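PDB 6RBN: Afp3 from Serratia entomophila, which is a subunit of the contractile sheath that surrounds the tube of the anti-feeding prophage, whose contraction probably drives injection. Local coordinates for residues Y183-D188 with A202-Y207; A275-K280 with A292-N297. All coordinates share one frame; numbering follows the deposited sequence.

Interaction 1 (Y183-D188 with A202-Y207)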
loop_
_atom_site.group_PDB
_atom_site.type_symbol
_atom_site.label_atom_id
_atom_site.label_comp_id
_atom_site.label_asym_id
_atom_site.label_seq_id
_atom_site.Cartn_x
_atom_site.Cartn_y
_atom_site.Cartn_z
ATOM N N TYR D 183 -11.077 43.943 -47.497
ATOM C CA TYR D 183 -12.396 44.186 -48.053
ATOM C C TYR D 183 -12.595 43.354 -49.311
ATOM O O TYR D 183 -11.643 42.859 -49.915
ATOM C CB TYR D 183 -12.600 45.664 -48.377
ATOM C CG TYR D 183 -12.462 46.569 -47.185
ATOM C CD1 TYR D 183 -13.379 46.519 -46.149
ATOM C CD2 TYR D 183 -11.449 47.512 -47.123
ATOM C CE1 TYR D 183 -13.261 47.350 -45.057
ATOM C CE2 TYR D 183 -11.332 48.355 -46.040
ATOM C CZ TYR D 183 -12.237 48.266 -45.011
ATOM O OH TYR D 183 -12.121 49.102 -43.928
ATOM N N PHE D 184 -13.854 43.207 -49.708
ATOM C CA PHE D 184 -14.182 42.407 -50.883
ATOM C C PHE D 184 -15.364 43.069 -51.571
ATOM O O PHE D 184 -16.464 43.101 -51.018
ATOM C CB PHE D 184 -14.500 40.969 -50.489
ATOM C CG PHE D 184 -14.566 40.023 -51.648
ATOM C CD1 PHE D 184 -13.405 39.541 -52.224
ATOM C CD2 PHE D 184 -15.783 39.609 -52.156
ATOM C CE1 PHE D 184 -13.452 38.664 -53.285
ATOM C CE2 PHE D 184 -15.837 38.733 -53.220
ATOM C CZ PHE D 184 -14.666 38.262 -53.784
ATOM N N LEU D 185 -15.138 43.601 -52.766
ATOM C CA LEU D 185 -16.170 44.312 -53.506
ATOM C C LEU D 185 -17.026 43.340 -54.303
ATOM O O LEU D 185 -16.511 42.414 -54.934
ATOM C CB LEU D 185 -15.534 45.339 -54.442
ATOM C CG LEU D 185 -16.438 46.194 -55.329
ATOM C CD1 LEU D 185 -17.353 47.058 -54.504
ATOM C CD2 LEU D 185 -15.596 47.050 -56.242
ATOM N N LEU D 186 -18.336 43.554 -54.270
ATOM C CA LEU D 186 -19.286 42.787 -55.070
ATOM C C LEU D 186 -19.856 43.725 -56.129
ATOM O O LEU D 186 -20.882 44.372 -55.922
ATOM C CB LEU D 186 -20.384 42.189 -54.209
ATOM C CG LEU D 186 -19.952 41.130 -53.205
ATOM C CD1 LEU D 186 -21.127 40.687 -52.362
ATOM C CD2 LEU D 186 -19.343 39.962 -53.937
ATOM N N ALA D 187 -19.182 43.789 -57.270
ATOM C CA ALA D 187 -19.596 44.663 -58.352
ATOM C C ALA D 187 -20.672 43.991 -59.196
ATOM O O ALA D 187 -20.992 42.814 -59.027
ATOM C CB ALA D 187 -18.398 45.050 -59.216
ATOM N N ASP D 188 -21.233 44.763 -60.121
ATOM C CA ASP D 188 -22.318 44.298 -60.971
ATOM C C ASP D 188 -22.035 44.695 -62.407
ATOM O O ASP D 188 -21.758 45.864 -62.686
ATOM C CB ASP D 188 -23.651 44.890 -60.526
ATOM C CG ASP D 188 -24.111 44.340 -59.212
ATOM O OD1 ASP D 188 -23.877 43.145 -58.951
ATOM O OD2 ASP D 188 -24.666 45.110 -58.404
ATOM N N ALA D 202 -7.940 40.915 -57.168
ATOM C CA ALA D 202 -8.490 39.686 -56.615
ATOM C C ALA D 202 -9.552 39.922 -55.553
ATOM O O ALA D 202 -10.089 38.952 -55.019
ATOM C CB ALA D 202 -7.370 38.827 -56.027
ATOM N N GLN D 203 -9.876 41.172 -55.242
ATOM C CA GLN D 203 -10.833 41.498 -54.199
ATOM C C GLN D 203 -12.225 41.779 -54.745
ATOM O O GLN D 203 -13.075 42.285 -54.011
ATOM C CB GLN D 203 -10.349 42.715 -53.412
ATOM C CG GLN D 203 -8.992 42.566 -52.755
ATOM C CD GLN D 203 -8.948 41.462 -51.729
ATOM O OE1 GLN D 203 -8.261 40.464 -51.911
ATOM N NE2 GLN D 203 -9.690 41.631 -50.646
ATOM N N VAL D 204 -12.476 41.487 -56.021
ATOM C CA VAL D 204 -13.693 41.911 -56.702
ATOM C C VAL D 204 -14.368 40.694 -57.318
ATOM O O VAL D 204 -13.713 39.888 -57.985
ATOM C CB VAL D 204 -13.393 42.975 -57.780
ATOM C CG1 VAL D 204 -14.634 43.324 -58.578
ATOM C CG2 VAL D 204 -12.852 44.221 -57.137
ATOM N N ALA D 205 -15.672 40.558 -57.081
ATOM C CA ALA D 205 -16.503 39.549 -57.724
ATOM C C ALA D 205 -17.674 40.246 -58.398
ATOM O O ALA D 205 -18.504 40.864 -57.723
ATOM C CB ALA D 205 -17.004 38.524 -56.708
ATOM N N VAL D 206 -17.743 40.144 -59.718
ATOM C CA VAL D 206 -18.789 40.772 -60.517
ATOM C C VAL D 206 -19.927 39.770 -60.667
ATOM O O VAL D 206 -19.697 38.562 -60.660
ATOM C CB VAL D 206 -18.203 41.224 -61.873
ATOM C CG1 VAL D 206 -19.212 41.967 -62.732
ATOM C CG2 VAL D 206 -16.966 42.073 -61.651
ATOM N N TYR D 207 -21.170 40.256 -60.733
ATOM C CA TYR D 207 -22.348 39.405 -60.912
ATOM C C TYR D 207 -23.258 40.066 -61.937
ATOM O O TYR D 207 -23.785 41.154 -61.688
ATOM C CB TYR D 207 -23.074 39.183 -59.587
ATOM C CG TYR D 207 -22.300 38.311 -58.632
ATOM C CD1 TYR D 207 -22.401 36.927 -58.686
ATOM C CD2 TYR D 207 -21.436 38.864 -57.699
ATOM C CE1 TYR D 207 -21.686 36.127 -57.822
ATOM C CE2 TYR D 207 -20.712 38.070 -56.838
ATOM C CZ TYR D 207 -20.839 36.701 -56.906
ATOM O OH TYR D 207 -20.124 35.908 -56.044
#
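Phe184 lies across the start of the neighbouring strand, the Gln203 carbonyl oxygen over one face of its ring, 3.3 Å from CD1, and Ala202 O near the plane at its edge. CG stands anti to the backbone N (chi1 -168°), which turns the ring toward the 202-205 backbone and brings CE2 to 3.7 Å from Ala205 CB. The same Gln203 O accepts Leu185 N at 2.7 Å. Leu185 O in turn takes Ala205 N at 3.0 Å. Farther along, Ala187 N reaches Ala205 O by a weak bond, and Tyr207 N meets Ala187 O at 3.1 Å. Leu186 comes up to the edge of the Tyr207 ring, CD2 3.7 Å from CE2, while CD2 also touches Ala205 CB. On the other face Leu185 and Val204 point alike and flank each other, CB 4.0 Å from CG2, and Ala187 CB fits against the methyls of Val204 and Val206. The Gln203 chain bends at chi2 (-62°), which sets NE2 next to Tyr183 O, where the exact spacing is doubtful; a weak hydrogen bond goes to Asp354. Ser271 OG bonds both Asp188 OD1 and Leu186 O, tying helix 271-284 to the strand. Helices 271-284 and 347-364 cover the Leu186, Ala205 and Tyr207 face, and Tyr170 of helix 163-172 covers Leu185 and Ala187. Two buried strands thus form a parallel pair with helices on both faces, as in a layered alpha/beta fold, near the centre of the sheath subunit.

Interaction 2 (A275-K280 with A292-N297)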
loop_
_atom_site.group_PDB
_atom_site.type_symbol
_atom_site.label_atom_id
_atom_site.label_comp_id
_atom_site.label_asym_id
_atom_site.label_seq_id
_atom_site.Cartn_x
_atom_site.Cartn_y
_atom_site.Cartn_z
ATOM N N ALA D 275 -24.707 39.307 -51.277
ATOM C CA ALA D 275 -24.182 39.590 -49.943
ATOM C C ALA D 275 -24.957 38.829 -48.876
ATOM O O ALA D 275 -24.418 38.524 -47.807
ATOM C CB ALA D 275 -24.224 41.090 -49.667
ATOM N N GLY D 276 -26.223 38.516 -49.150
ATOM C CA GLY D 276 -26.971 37.655 -48.255
ATOM C C GLY D 276 -26.511 36.211 -48.309
ATOM O O GLY D 276 -26.377 35.558 -47.274
ATOM N N VAL D 277 -26.245 35.696 -49.513
ATOM C CA VAL D 277 -25.949 34.271 -49.633
ATOM C C VAL D 277 -24.508 33.971 -49.250
ATOM O O VAL D 277 -24.132 32.802 -49.115
ATOM C CB VAL D 277 -26.259 33.751 -51.050
ATOM C CG1 VAL D 277 -27.675 34.109 -51.451
ATOM C CG2 VAL D 277 -25.237 34.239 -52.049
ATOM N N TYR D 278 -23.672 34.999 -49.090
ATOM C CA TYR D 278 -22.361 34.764 -48.495
ATOM C C TYR D 278 -22.496 34.454 -47.013
ATOM O O TYR D 278 -21.824 33.562 -46.491
ATOM C CB TYR D 278 -21.424 35.954 -48.690
ATOM C CG TYR D 278 -20.844 36.127 -50.074
ATOM C CD1 TYR D 278 -21.171 35.270 -51.112
ATOM C CD2 TYR D 278 -19.884 37.096 -50.311
ATOM C CE1 TYR D 278 -20.620 35.434 -52.367
ATOM C CE2 TYR D 278 -19.317 37.249 -51.551
ATOM C CZ TYR D 278 -19.686 36.414 -52.574
ATOM O OH TYR D 278 -19.125 36.568 -53.816
ATOM N N GLY D 279 -23.360 35.193 -46.315
ATOM C CA GLY D 279 -23.553 34.944 -44.898
ATOM C C GLY D 279 -24.268 33.636 -44.626
ATOM O O GLY D 279 -24.068 33.013 -43.581
ATOM N N LYS D 280 -25.115 33.204 -45.559
ATOM C CA LYS D 280 -25.772 31.911 -45.420
ATOM C C LYS D 280 -24.790 30.770 -45.646
ATOM O O LYS D 280 -24.828 29.759 -44.940
ATOM C CB LYS D 280 -26.940 31.813 -46.397
ATOM C CG LYS D 280 -27.758 30.552 -46.260
ATOM C CD LYS D 280 -28.799 30.453 -47.352
ATOM C CE LYS D 280 -29.945 31.404 -47.107
ATOM N NZ LYS D 280 -31.015 31.219 -48.119
ATOM N N ALA D 292 -21.772 29.119 -54.631
ATOM C CA ALA D 292 -22.257 29.097 -56.004
ATOM C C ALA D 292 -23.212 27.944 -56.299
ATOM O O ALA D 292 -23.213 27.429 -57.422
ATOM C CB ALA D 292 -21.077 29.062 -56.970
ATOM N N ASN D 293 -24.003 27.501 -55.327
ATOM C CA ASN D 293 -25.174 26.684 -55.622
ATOM C C ASN D 293 -26.363 27.088 -54.767
ATOM O O ASN D 293 -27.242 26.259 -54.513
ATOM C CB ASN D 293 -24.917 25.188 -55.430
ATOM C CG ASN D 293 -24.247 24.552 -56.618
ATOM O OD1 ASN D 293 -24.588 24.847 -57.755
ATOM N ND2 ASN D 293 -23.307 23.659 -56.361
ATOM N N VAL D 294 -26.413 28.316 -54.321
ATOM C CA VAL D 294 -27.472 28.774 -53.435
ATOM C C VAL D 294 -28.629 29.270 -54.282
ATOM O O VAL D 294 -28.444 30.063 -55.210
ATOM C CB VAL D 294 -26.947 29.869 -52.491
ATOM C CG1 VAL D 294 -28.049 30.355 -51.563
ATOM C CG2 VAL D 294 -25.766 29.350 -51.696
ATOM N N VAL D 295 -29.826 28.788 -53.978
ATOM C CA VAL D 295 -31.036 29.232 -54.651
ATOM C C VAL D 295 -31.497 30.527 -54.001
ATOM O O VAL D 295 -31.644 30.598 -52.774
ATOM C CB VAL D 295 -32.127 28.153 -54.586
ATOM C CG1 VAL D 295 -33.410 28.650 -55.216
ATOM C CG2 VAL D 295 -31.653 26.891 -55.269
ATOM N N LEU D 296 -31.716 31.553 -54.814
ATOM C CA LEU D 296 -32.045 32.878 -54.310
ATOM C C LEU D 296 -33.501 32.914 -53.861
ATOM O O LEU D 296 -34.408 32.678 -54.663
ATOM C CB LEU D 296 -31.787 33.926 -55.388
ATOM C CG LEU D 296 -30.340 34.040 -55.870
ATOM C CD1 LEU D 296 -30.236 35.012 -57.026
ATOM C CD2 LEU D 296 -29.434 34.460 -54.743
ATOM N N ASN D 297 -33.723 33.213 -52.583
ATOM C CA ASN D 297 -35.072 33.353 -52.063
ATOM C C ASN D 297 -35.646 34.706 -52.459
ATOM O O ASN D 297 -34.925 35.614 -52.879
ATOM C CB ASN D 297 -35.087 33.218 -50.543
ATOM C CG ASN D 297 -34.729 31.832 -50.081
ATOM O OD1 ASN D 297 -35.156 30.838 -50.667
ATOM N ND2 ASN D 297 -33.939 31.752 -49.021
#
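The flat group that touches across this contact is the carboxamide of Asn297, which the Lys280 side chain comes across with NZ close to it. Here helix 271-284 of the subtilisin-like tail sheath domain packs on the irregular segment that leads to strand 301-302. Lys280 runs extended from the helix and bends only at chi3 (-75°), passing Val294 on the way, with CD 4.3 Å from CG1. Asn297 is held through its backbone, N to Asn121 OD1, and Leu296 is bonded through its backbone to Leu330. At the other end, 292-297 meets a neighbouring subunit, Afp2: Asn293 ND2 makes a weak hydrogen bond to Val271 O of the Afp2 chain, and Ala292 packs on Phe272 of that chain. The rest is aliphatic. Val294 CG1 meets both CB and CG1 of Val277, the two CG1 methyls 3.8 Å apart, and Leu296 comes in crosswise. With Val277 CG1 beside the backbone N (chi1 -53°), that one methyl serves both neighbours and lies 3.7 Å from Leu296 CD2.

From the N terminus, interaction 1 comes first: strand 185-188 and strand 204-207 pair around a connection with neither helix nor strand. The chain then passes through strands 211-213 and 266-268 into helix 271-284, where interaction 2 opens; it closes at 292-297, after the helix has ended. The two are therefore in series, neither nested nor crossed, with centres about 15 Å apart. Helix 271-284 joins them: Tyr278 reaches from it to the strands, its OH 2.5 Å from Tyr207 OH in a probable hydrogen bond, while Val277 and Lys280 serve the segment 292-297. The helix thus ties the buried parallel pair to the region that reaches Afp2.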